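Local atomic coordinates of homoprotocatechuate 2,3-dioxygenase (Brevibacterium fuscum, PDB entry 4Z6M), a protein that uses a non-haem iron(II) centre and molecular oxygen to cleave the aromatic ring of homoprotocatechuate between carbons 2 and 3, an extradiol ring opening. Residues L153-Q158 against E267-D272. The protein carries 1 engineered substitution. Numbering follows the deposited sequence.
Sequences LDHFNQ and EIYTQD. With FE2 (Fe (II) ion), chain E.
The imidazole of His155 turns its edge toward one face of the Tyr269 phenol, a T-shaped pair with planes 73° apart; His155 CE1 stands over the rim of that face, 3.8 Å from Tyr269 CD1. At the phenol's edge lie water 2 and a carboxylate oxygen of Asp272, while the Asp154 carboxylate leans across at a tilt, its plane 29° from that of the ring, Asp154 OD2 coming within 3.3 Å of Tyr269 CE2. Imidazole suits its place because its two nitrogens can serve different masters. NE2 of His155 binds the iron at 2.2 Å, and His155 ND1 donates a nearly straight hydrogen bond of 2.7 Å to Asp154 OD2, meeting the anti lone pair of that oxygen within the imidazole plane. A beta bulge, in which Asp154 and His155 both face Ala216, lets these consecutive residues point their side chains the same way. Glutamate has the length to come in from the other strand: with CG anti to the backbone N (chi1 -173°) and an extended chain, Glu267 places OE1 on the iron at 2.1 Å, its carboxylate almost perpendicular to the imidazole. The other oxygen, OE2, is hydrogen-bonded to His248. His155 and Glu267, joined by His214 from the intervening strand 211-218, form the facial triad of two histidines and one carboxylate; three waters complete the octahedron, water 3 also accepting a bond from Asn157 ND2. At the far end of the phenol, the Tyr269 hydroxyl donates to Asp272 OD2, and water 2 bridges OD1 of Asp154 and Asp272. Held by iron at NE2 and Asp154 at ND1, the imidazole is fixed in rotation, and the carboxylate probably makes NE2 a stronger electron donor. The three water-filled sites are probably exchangeable, consistent with catechol and oxygen binding side by side, as in extradiol dioxygenases.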
loop_
_atom_site.group_PDB
_atom_site.type_symbol
_atom_site.label_atom_id
_atom_site.label_comp_id
_atom_site.label_asym_id
_atom_site.label_seq_id
_atom_site.Cartn_x
_atom_site.Cartn_y
_atom_site.Cartn_z
ATOM N N LEU A 153 -19.464 -2.284 6.463
ATOM C CA LEU A 153 -20.177 -3.468 6.012
ATOM C C LEU A 153 -20.410 -3.337 4.516
ATOM O O LEU A 153 -20.945 -2.312 4.072
ATOM C CB LEU A 153 -21.525 -3.563 6.719
ATOM C CG LEU A 153 -22.374 -4.759 6.282
ATOM C CD1 LEU A 153 -21.735 -6.058 6.710
ATOM C CD2 LEU A 153 -23.777 -4.622 6.823
ATOM N N ASP A 154 -20.089 -4.367 3.752
ATOM C CA ASP A 154 -20.312 -4.292 2.305
ATOM C C ASP A 154 -21.501 -5.073 1.753
ATOM O O ASP A 154 -22.271 -4.509 0.952
ATOM C CB ASP A 154 -19.078 -4.673 1.518
ATOM C CG ASP A 154 -19.229 -4.291 0.047
ATOM O OD1 ASP A 154 -19.115 -3.087 -0.280
ATOM O OD2 ASP A 154 -19.544 -5.183 -0.763
ATOM N N HIS A 155 -21.675 -6.337 2.137
ATOM C CA HIS A 155 -22.747 -7.117 1.561
ATOM C C HIS A 155 -23.006 -8.406 2.323
ATOM O O HIS A 155 -22.223 -8.821 3.181
ATOM C CB HIS A 155 -22.445 -7.464 0.077
ATOM C CG HIS A 155 -21.243 -8.343 -0.154
ATOM N ND1 HIS A 155 -19.991 -7.836 -0.423
ATOM C CD2 HIS A 155 -21.123 -9.690 -0.258
ATOM C CE1 HIS A 155 -19.156 -8.836 -0.659
ATOM N NE2 HIS A 155 -19.822 -9.973 -0.568
ATOM N N PHE A 156 -24.119 -9.041 1.969
ATOM C CA PHE A 156 -24.433 -10.404 2.334
ATOM C C PHE A 156 -24.341 -11.292 1.112
ATOM O O PHE A 156 -24.413 -10.820 -0.025
ATOM C CB PHE A 156 -25.876 -10.503 2.866
ATOM C CG PHE A 156 -26.230 -9.467 3.914
ATOM C CD1 PHE A 156 -25.471 -9.320 5.079
ATOM C CD2 PHE A 156 -27.336 -8.647 3.735
ATOM C CE1 PHE A 156 -25.841 -8.401 6.040
ATOM C CE2 PHE A 156 -27.698 -7.724 4.696
ATOM C CZ PHE A 156 -26.944 -7.603 5.830
ATOM N N ASN A 157 -24.248 -12.599 1.342
ATOM C CA ASN A 157 -24.335 -13.565 0.252
ATOM C C ASN A 157 -25.142 -14.769 0.749
ATOM O O ASN A 157 -24.834 -15.315 1.803
ATOM C CB ASN A 157 -22.935 -13.967 -0.221
ATOM C CG ASN A 157 -22.962 -14.846 -1.457
ATOM O OD1 ASN A 157 -23.564 -15.914 -1.463
ATOM N ND2 ASN A 157 -22.297 -14.385 -2.526
ATOM N N GLN A 158 -26.190 -15.110 0.000
ATOM C CA GLN A 158 -27.198 -16.124 0.355
ATOM C C GLN A 158 -27.067 -17.345 -0.541
ATOM O O GLN A 158 -26.934 -17.206 -1.756
ATOM C CB GLN A 158 -28.568 -15.517 0.132
ATOM C CG GLN A 158 -28.821 -14.243 0.913
ATOM C CD GLN A 158 -30.103 -13.559 0.535
ATOM O OE1 GLN A 158 -30.159 -12.357 0.335
ATOM N NE2 GLN A 158 -31.159 -14.339 0.427
ATOM N N GLU A 267 -16.266 -12.579 4.743
ATOM C CA GLU A 267 -15.411 -12.105 3.661
ATOM C C GLU A 267 -14.865 -10.734 4.049
ATOM O O GLU A 267 -15.590 -9.886 4.592
ATOM C CB GLU A 267 -16.192 -11.999 2.355
ATOM C CG GLU A 267 -15.336 -11.677 1.149
ATOM C CD GLU A 267 -16.101 -11.562 -0.138
ATOM O OE1 GLU A 267 -17.338 -11.675 -0.112
ATOM O OE2 GLU A 267 -15.451 -11.326 -1.197
ATOM N N ILE A 268 -13.605 -10.510 3.696
ATOM C CA ILE A 268 -12.994 -9.193 3.729
ATOM C C ILE A 268 -12.740 -8.786 2.279
ATOM O O ILE A 268 -12.352 -9.614 1.486
ATOM C CB ILE A 268 -11.674 -9.179 4.537
ATOM C CG1 ILE A 268 -11.713 -10.094 5.791
ATOM C CG2 ILE A 268 -11.327 -7.725 4.835
ATOM C CD1 ILE A 268 -12.699 -9.658 6.822
ATOM N N TYR A 269 -13.035 -7.536 1.931
ATOM C CA TYR A 269 -13.296 -7.142 0.569
ATOM C C TYR A 269 -12.826 -5.717 0.341
ATOM O O TYR A 269 -12.990 -4.847 1.212
ATOM C CB TYR A 269 -14.805 -7.202 0.384
ATOM C CG TYR A 269 -15.452 -6.938 -0.944
ATOM C CD1 TYR A 269 -15.698 -7.974 -1.835
ATOM C CD2 TYR A 269 -15.934 -5.684 -1.239
ATOM C CE1 TYR A 269 -16.415 -7.740 -2.998
ATOM C CE2 TYR A 269 -16.643 -5.447 -2.402
ATOM C CZ TYR A 269 -16.886 -6.489 -3.281
ATOM O OH TYR A 269 -17.632 -6.297 -4.419
ATOM N N THR A 270 -12.258 -5.417 -0.817
ATOM C CA THR A 270 -11.974 -4.000 -1.122
ATOM C C THR A 270 -11.888 -3.753 -2.615
ATOM O O THR A 270 -11.487 -4.631 -3.366
ATOM C CB THR A 270 -10.696 -3.492 -0.409
ATOM O OG1 THR A 270 -10.629 -2.053 -0.485
ATOM C CG2 THR A 270 -9.418 -4.098 -0.989
ATOM N N GLN A 271 -12.277 -2.540 -3.017
ATOM C CA GLN A 271 -11.940 -1.970 -4.333
ATOM C C GLN A 271 -12.681 -2.593 -5.505
ATOM O O GLN A 271 -12.138 -2.782 -6.586
ATOM C CB GLN A 271 -10.435 -1.915 -4.551
ATOM C CG GLN A 271 -9.814 -0.888 -3.617
ATOM C CD GLN A 271 -8.313 -1.026 -3.461
ATOM O OE1 GLN A 271 -7.612 -1.398 -4.397
ATOM N NE2 GLN A 271 -7.811 -0.702 -2.286
ATOM N N ASP A 272 -13.973 -2.841 -5.307
ATOM C CA ASP A 272 -14.885 -2.996 -6.440
ATOM C C ASP A 272 -15.214 -1.619 -7.041
ATOM O O ASP A 272 -14.581 -0.618 -6.696
ATOM C CB ASP A 272 -16.110 -3.814 -6.037
ATOM C CG ASP A 272 -17.059 -3.094 -5.079
ATOM O OD1 ASP A 272 -16.687 -2.045 -4.521
ATOM O OD2 ASP A 272 -18.171 -3.649 -4.866
HETATM FE FE FE2 E . -18.974 -11.866 -1.347
HETATM O O HOH W 1 -20.218 -4.244 -3.227
HETATM O O HOH W 2 -17.475 -1.678 -1.938
HETATM O O HOH W 3 -20.685 -11.981 -2.659
HETATM O O HOH W 4 -17.766 -10.795 -2.780
HETATM O O HOH W 5 -18.211 -13.640 -2.422
#